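Local coordinates for carbohydrate-binding protein (Flavonifractor plautii, PDB 6N1B) that probably removes the acetyl group from N-acetylgalactosamine of the blood group A antigen, and here holds blood group B trisaccharide beside a metal ion, at residues R201-S206 with A222-D227; Q234-E239 with A269-D274. One frame throughout, in Å; residues are numbered along the deposited sequence.

Interaction 1 closes before interaction 2 opens along the chain, and their centres lie only 8 Å apart on the same side of the molecule. Strands 217-224 and 237-243, which carry one segment of each, are antiparallel neighbours in a four-stranded sheet. Strand 269-278 is the first strand of the next four-stranded sheet, so interaction 2 spans two of the successive antiparallel sheets, an arrangement consistent with a beta-propeller. Asn223 ties the contacts together by bonding through ND2 to Trp271 O at 2.9 Å. Both contacts reach the galactose: residues 201-206 supply Tyr202 and Leu205 to its pocket, and residues 269-274 supply Trp271 and the metal ligand His272.

Interaction 1 (R201-S206 with A222-D227); sequences RYDMLS and ANNTGD. With GLA (alpha-D-galactopyranose), chain B.
With chi1 at -163°, Asp227 holds its carboxylate anti to the backbone N, while the bend at chi3 of Arg201 (-71°) turns the guanidinium to meet it. The two segments form an antiparallel pairing at the C-terminal end of strand 217-224, one blade-like sheet of a probable beta-propeller, which gives way to loops next to the galactose. In the salt bridge, Arg201 NE lies 2.9 Å from Asp227 OD1 over a nearly straight bond. The oxygen sits in the guanidinium plane, yet the donor stands above the carboxylate plane, the two planes being 51° apart. Arg201 N also bonds to OD1, from the anti side, so one oxygen is gripped twice; NH2 adds a weak bond to OD2, and NH1 turns to the backbone O of Asp141.

Tyr202 is sandwiched. The CB of Arg201 lies over the centre of one ring face and C6 of the galactose over the opposite one, 3.7 Å above the plane, a CH-pi-like arrangement in the sugar pocket. Tyr202 OH is hydrogen-bonded to Asp141 OD1, another residue of that pocket. On the backbone of the same residue, Tyr202 O accepts from Thr225 N at 3.0 Å and Thr225 OG1 at 2.7 Å, both from the same face of its plane, while Tyr202 N bonds to Gly226 O. Asn224 OD1 accepts from Gly226 N at 2.8 Å, an Asx turn.

Toward Ser206, Leu205 and Asn223 make the hydrogen-bonded pair. The isobutyl group of Leu205 reaches the sugar, CD2 lying 3.7 Å from O4, and crosses Thr225 at about a right angle. Leu205 N donates to Asn223 O at 2.9 Å, and the return bond from Asn223 N to Leu205 O is 2.8 Å long.

Interaction 2 (Q234-E239 with A269-D274); sequences QANFVE and APWHQD. With CA (calcium ion), chain C; CA (calcium ion), chain D; GLA (alpha-D-galactopyranose), chain B.
Gln234 lays its amide against the methyl of Ala269, OE1 coming to 3.4 Å from CB, and its bend at chi2 (-60°) folds the chain back to do so; NE2 goes on to the carbonyls of Phe291 and Gly293. Asn236, in the loop ahead of strand 237-243, makes the polar link. Its ND2 donates to Pro270 O at 2.9 Å, nearly in line with the C=O bond and within 12° of the amide plane. The same nitrogen sits at the edge of the Trp271 indole, in plane and 4.0 Å from CE3, with the amide and ring planes 36° apart. Next, Val238 sets CG2 against Pro270 CB at 3.9 Å. Val238 and Gln273 run past each other in opposite directions, and Gln273 NE2 donates to Ser206 O.

The contact thus joins neighbouring sheets of the probable propeller where strand 269-278 kinks at a classic beta bulge, Trp271 and His272 both facing Gln289. Past the kink, His272 NE2 binds the ion modelled as calcium at 2.1 Å, with Asp120 and four waters; one of these waters lies close to galactose O2. His272 ND1 donates in its ring plane to Trp271 O, though from above the carbonyl plane, which helps fix the imidazole's rotation and leaves NE2 for the metal.

Interaction 1 (R201-S206 with A222-D227)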
loop_
_atom_site.group_PDB
_atom_site.type_symbol
_atom_site.label_atom_id
_atom_site.label_comp_id
_atom_site.label_asym_id
_atom_site.label_seq_id
_atom_site.Cartn_x
_atom_site.Cartn_y
_atom_site.Cartn_z
ATOM N N ARG A 201 15.000 -12.808 -2.004
ATOM C CA ARG A 201 13.622 -12.682 -2.624
ATOM C C ARG A 201 12.676 -11.763 -1.869
ATOM O O ARG A 201 11.846 -11.134 -2.522
ATOM C CB ARG A 201 12.940 -14.042 -2.643
ATOM C CG ARG A 201 13.575 -14.978 -3.700
ATOM C CD ARG A 201 12.981 -16.395 -3.665
ATOM N NE ARG A 201 13.462 -17.058 -2.418
ATOM C CZ ARG A 201 12.997 -18.203 -1.970
ATOM N NH1 ARG A 201 12.131 -18.903 -2.671
ATOM N NH2 ARG A 201 13.516 -18.686 -0.839
ATOM N N TYR A 202 12.823 -11.560 -0.527
ATOM C CA TYR A 202 11.769 -11.038 0.283
ATOM C C TYR A 202 12.243 -10.022 1.274
ATOM O O TYR A 202 11.680 -9.813 2.358
ATOM C CB TYR A 202 10.968 -12.162 0.967
ATOM C CG TYR A 202 10.463 -13.209 -0.031
ATOM C CD1 TYR A 202 9.629 -12.851 -1.128
ATOM C CD2 TYR A 202 10.741 -14.525 0.152
ATOM C CE1 TYR A 202 9.206 -13.783 -2.008
ATOM C CE2 TYR A 202 10.313 -15.458 -0.769
ATOM C CZ TYR A 202 9.573 -15.140 -1.858
ATOM O OH TYR A 202 9.205 -16.085 -2.777
ATOM N N ASP A 203 13.271 -9.235 0.895
ATOM C CA ASP A 203 13.872 -8.295 1.854
ATOM C C ASP A 203 13.546 -6.855 1.618
ATOM O O ASP A 203 14.099 -6.028 2.308
ATOM C CB ASP A 203 15.388 -8.505 1.963
ATOM C CG ASP A 203 16.243 -8.092 0.792
ATOM O OD1 ASP A 203 15.732 -7.459 -0.175
ATOM O OD2 ASP A 203 17.485 -8.337 0.812
ATOM N N MET A 204 12.541 -6.566 0.742
ATOM C CA MET A 204 12.109 -5.196 0.463
ATOM C C MET A 204 10.576 -5.143 0.314
ATOM O O MET A 204 10.051 -4.618 -0.655
ATOM C CB MET A 204 12.796 -4.668 -0.873
ATOM C CG MET A 204 14.095 -4.778 -1.043
ATOM S SD MET A 204 14.706 -4.143 -2.554
ATOM C CE MET A 204 14.400 -5.343 -3.823
ATOM N N LEU A 205 9.846 -5.838 1.208
ATOM C CA LEU A 205 8.409 -5.913 1.095
ATOM C C LEU A 205 7.715 -4.609 1.414
ATOM O O LEU A 205 8.119 -3.824 2.270
ATOM C CB LEU A 205 7.812 -7.016 1.943
ATOM C CG LEU A 205 8.369 -8.459 1.746
ATOM C CD1 LEU A 205 7.575 -9.437 2.478
ATOM C CD2 LEU A 205 8.411 -8.809 0.243
ATOM N N SER A 206 6.584 -4.421 0.731
ATOM C CA SER A 206 5.725 -3.266 0.996
ATOM C C SER A 206 6.480 -1.888 1.014
ATOM O O SER A 206 6.341 -1.138 1.985
ATOM C CB SER A 206 4.933 -3.459 2.308
ATOM O OG SER A 206 3.998 -2.424 2.553
ATOM N N ALA A 222 10.758 -0.225 3.807
ATOM C CA ALA A 222 10.376 -1.542 3.357
ATOM C C ALA A 222 10.636 -2.550 4.473
ATOM O O ALA A 222 11.445 -2.287 5.374
ATOM C CB ALA A 222 11.116 -1.950 2.065
ATOM N N ASN A 223 9.947 -3.706 4.423
ATOM C CA ASN A 223 10.129 -4.749 5.446
ATOM C C ASN A 223 11.076 -5.820 4.929
ATOM O O ASN A 223 10.890 -6.418 3.862
ATOM C CB ASN A 223 8.779 -5.332 5.829
ATOM C CG ASN A 223 8.847 -6.349 6.891
ATOM O OD1 ASN A 223 9.779 -6.305 7.736
ATOM N ND2 ASN A 223 7.876 -7.239 6.947
ATOM N N ASN A 224 12.143 -6.052 5.725
ATOM C CA ASN A 224 13.186 -7.062 5.397
ATOM C C ASN A 224 12.806 -8.407 6.030
ATOM O O ASN A 224 12.875 -8.512 7.297
ATOM C CB ASN A 224 14.503 -6.567 5.879
ATOM C CG ASN A 224 15.648 -7.409 5.397
ATOM O OD1 ASN A 224 15.479 -8.676 5.347
ATOM N ND2 ASN A 224 16.771 -6.829 5.059
ATOM N N THR A 225 12.332 -9.327 5.196
ATOM C CA THR A 225 12.017 -10.702 5.648
ATOM C C THR A 225 13.041 -11.645 5.048
ATOM O O THR A 225 12.821 -12.875 4.955
ATOM C CB THR A 225 10.564 -11.032 5.367
ATOM O OG1 THR A 225 10.339 -11.485 4.020
ATOM C CG2 THR A 225 9.643 -9.923 5.690
ATOM N N GLY A 226 14.188 -11.119 4.703
ATOM C CA GLY A 226 15.283 -11.920 4.169
ATOM C C GLY A 226 14.930 -12.646 2.889
ATOM O O GLY A 226 14.227 -12.108 2.033
ATOM N N ASP A 227 15.375 -13.899 2.815
ATOM C CA ASP A 227 15.015 -14.783 1.742
ATOM C C ASP A 227 13.875 -15.754 2.171
ATOM O O ASP A 227 13.672 -16.786 1.508
ATOM C CB ASP A 227 16.210 -15.588 1.225
ATOM C CG ASP A 227 15.968 -16.209 -0.152
ATOM O OD1 ASP A 227 15.443 -15.463 -1.039
ATOM O OD2 ASP A 227 16.435 -17.343 -0.353
HETATM C C1 GLA B . 3.038 -13.387 0.591
HETATM C C2 GLA B . 3.057 -12.044 -0.211
HETATM C C3 GLA B . 4.024 -12.175 -1.399
HETATM C C4 GLA B . 5.456 -12.639 -0.943
HETATM C C5 GLA B . 5.343 -13.880 -0.004
HETATM C C6 GLA B . 6.598 -14.153 0.720
HETATM O O2 GLA B . 1.679 -11.842 -0.700
HETATM O O3 GLA B . 4.047 -10.809 -2.292
HETATM O O4 GLA B . 5.999 -11.548 -0.300
HETATM O O5 GLA B . 4.392 -13.632 1.122
HETATM O O6 GLA B . 6.542 -15.393 1.549
#

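Interaction 2 (Q234-E239 with A269-D274)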
loop_
_atom_site.group_PDB
_atom_site.type_symbol
_atom_site.label_atom_id
_atom_site.label_comp_id
_atom_site.label_asym_id
_atom_site.label_seq_id
_atom_site.Cartn_x
_atom_site.Cartn_y
_atom_site.Cartn_z
ATOM N N GLN A 234 8.926 -12.948 13.650
ATOM C CA GLN A 234 9.498 -11.996 14.604
ATOM C C GLN A 234 10.945 -11.601 14.224
ATOM O O GLN A 234 11.463 -10.705 14.838
ATOM C CB GLN A 234 9.396 -12.569 16.022
ATOM C CG GLN A 234 7.982 -12.636 16.565
ATOM C CD GLN A 234 7.295 -11.291 16.636
ATOM O OE1 GLN A 234 7.885 -10.287 17.038
ATOM N NE2 GLN A 234 5.969 -11.316 16.214
ATOM N N ALA A 235 11.557 -12.241 13.204
ATOM C CA ALA A 235 12.833 -11.829 12.670
ATOM C C ALA A 235 12.748 -10.674 11.686
ATOM O O ALA A 235 13.777 -10.141 11.244
ATOM C CB ALA A 235 13.579 -12.979 12.034
ATOM N N ASN A 236 11.515 -10.274 11.311
ATOM C CA ASN A 236 11.312 -9.186 10.367
ATOM C C ASN A 236 11.778 -7.851 10.977
ATOM O O ASN A 236 11.618 -7.607 12.156
ATOM C CB ASN A 236 9.850 -9.029 9.980
ATOM C CG ASN A 236 9.298 -10.243 9.254
ATOM O OD1 ASN A 236 10.027 -11.076 8.750
ATOM N ND2 ASN A 236 7.957 -10.205 9.023
ATOM N N PHE A 237 12.246 -6.944 10.087
ATOM C CA PHE A 237 12.609 -5.567 10.534
ATOM C C PHE A 237 12.518 -4.631 9.318
ATOM O O PHE A 237 12.824 -5.008 8.197
ATOM C CB PHE A 237 14.012 -5.526 11.195
ATOM C CG PHE A 237 15.136 -5.911 10.283
ATOM C CD1 PHE A 237 15.444 -7.174 10.081
ATOM C CD2 PHE A 237 15.846 -4.916 9.665
ATOM C CE1 PHE A 237 16.440 -7.542 9.273
ATOM C CE2 PHE A 237 16.922 -5.250 8.829
ATOM C CZ PHE A 237 17.235 -6.576 8.657
ATOM N N VAL A 238 12.145 -3.379 9.612
ATOM C CA VAL A 238 12.015 -2.358 8.572
ATOM C C VAL A 238 13.321 -1.588 8.376
ATOM O O VAL A 238 14.056 -1.248 9.333
ATOM C CB VAL A 238 10.831 -1.426 8.921
ATOM C CG1 VAL A 238 10.798 -0.162 8.110
ATOM C CG2 VAL A 238 9.489 -2.140 8.768
ATOM N N GLU A 239 13.611 -1.350 7.120
ATOM C CA GLU A 239 14.760 -0.540 6.692
ATOM C C GLU A 239 14.260 0.627 5.915
ATOM O O GLU A 239 13.276 0.533 5.127
ATOM C CB GLU A 239 15.712 -1.324 5.815
ATOM C CG GLU A 239 16.436 -2.466 6.574
ATOM C CD GLU A 239 17.326 -3.329 5.689
ATOM O OE1 GLU A 239 16.841 -3.889 4.671
ATOM O OE2 GLU A 239 18.515 -3.399 6.039
ATOM N N ALA A 269 5.738 -7.384 15.362
ATOM C CA ALA A 269 6.650 -7.418 14.242
ATOM C C ALA A 269 5.953 -6.942 12.976
ATOM O O ALA A 269 4.742 -7.150 12.806
ATOM C CB ALA A 269 7.155 -8.844 14.004
ATOM N N PRO A 270 6.705 -6.316 12.072
ATOM C CA PRO A 270 6.107 -5.758 10.881
ATOM C C PRO A 270 5.837 -6.842 9.836
ATOM O O PRO A 270 6.596 -7.763 9.625
ATOM C CB PRO A 270 7.162 -4.783 10.344
ATOM C CG PRO A 270 8.486 -5.407 10.844
ATOM C CD PRO A 270 8.106 -5.987 12.186
ATOM N N TRP A 271 4.755 -6.596 9.049
ATOM C CA TRP A 271 4.564 -7.270 7.766
ATOM C C TRP A 271 4.560 -6.320 6.604
ATOM O O TRP A 271 5.406 -6.388 5.686
ATOM C CB TRP A 271 3.274 -8.192 7.711
ATOM C CG TRP A 271 3.111 -8.877 6.379
ATOM C CD1 TRP A 271 2.048 -8.698 5.487
ATOM C CD2 TRP A 271 4.057 -9.736 5.714
ATOM N NE1 TRP A 271 2.262 -9.444 4.393
ATOM C CE2 TRP A 271 3.463 -10.120 4.482
ATOM C CE3 TRP A 271 5.280 -10.336 6.094
ATOM C CZ2 TRP A 271 4.057 -10.940 3.586
ATOM C CZ3 TRP A 271 5.871 -11.190 5.177
ATOM C CH2 TRP A 271 5.303 -11.502 3.937
ATOM N N HIS A 272 3.604 -5.376 6.567
ATOM C CA HIS A 272 3.420 -4.442 5.471
ATOM C C HIS A 272 3.094 -3.083 6.106
ATOM O O HIS A 272 2.643 -3.005 7.253
ATOM C CB HIS A 272 2.325 -4.887 4.491
ATOM C CG HIS A 272 2.672 -5.863 3.469
ATOM N ND1 HIS A 272 3.784 -6.675 3.498
ATOM C CD2 HIS A 272 2.011 -6.180 2.317
ATOM C CE1 HIS A 272 3.809 -7.414 2.381
ATOM N NE2 HIS A 272 2.759 -7.142 1.633
ATOM N N GLN A 273 3.297 -1.982 5.366
ATOM C CA GLN A 273 3.138 -0.641 5.971
ATOM C C GLN A 273 2.957 0.442 4.909
ATOM O O GLN A 273 3.353 0.265 3.766
ATOM C CB GLN A 273 4.345 -0.281 6.840
ATOM C CG GLN A 273 5.699 -0.319 6.098
ATOM C CD GLN A 273 6.305 -1.707 5.907
ATOM O OE1 GLN A 273 6.244 -2.561 6.840
ATOM N NE2 GLN A 273 6.918 -1.950 4.711
ATOM N N ASP A 274 2.359 1.555 5.385
ATOM C CA ASP A 274 2.220 2.793 4.584
ATOM C C ASP A 274 2.635 3.908 5.551
ATOM O O ASP A 274 2.226 3.966 6.693
ATOM C CB ASP A 274 0.766 3.001 4.132
ATOM C CG ASP A 274 0.586 4.194 3.214
ATOM O OD1 ASP A 274 1.481 4.406 2.333
ATOM O OD2 ASP A 274 -0.457 4.871 3.296
HETATM CA CA CA C . 2.425 -8.025 -0.235
HETATM CA CA CA D . 1.533 5.539 0.194
HETATM C C1 GLA B . 3.038 -13.387 0.591
HETATM C C2 GLA B . 3.057 -12.044 -0.211
HETATM C C3 GLA B . 4.024 -12.175 -1.399
HETATM C C4 GLA B . 5.456 -12.639 -0.943
HETATM C C5 GLA B . 5.343 -13.880 -0.004
HETATM C C6 GLA B . 6.598 -14.153 0.720
HETATM O O2 GLA B . 1.679 -11.842 -0.700
HETATM O O3 GLA B . 4.047 -10.809 -2.292
HETATM O O4 GLA B . 5.999 -11.548 -0.300
HETATM O O5 GLA B . 4.392 -13.632 1.122
HETATM O O6 GLA B . 6.542 -15.393 1.549
HETATM O O HOH W 1 -0.090 6.667 1.455
HETATM O O HOH W 2 1.628 -9.770 0.334
HETATM O O HOH W 3 0.506 -7.090 -0.505
HETATM O O HOH W 4 1.983 -9.297 -1.904
HETATM O O HOH W 5 4.415 -8.811 -0.126
#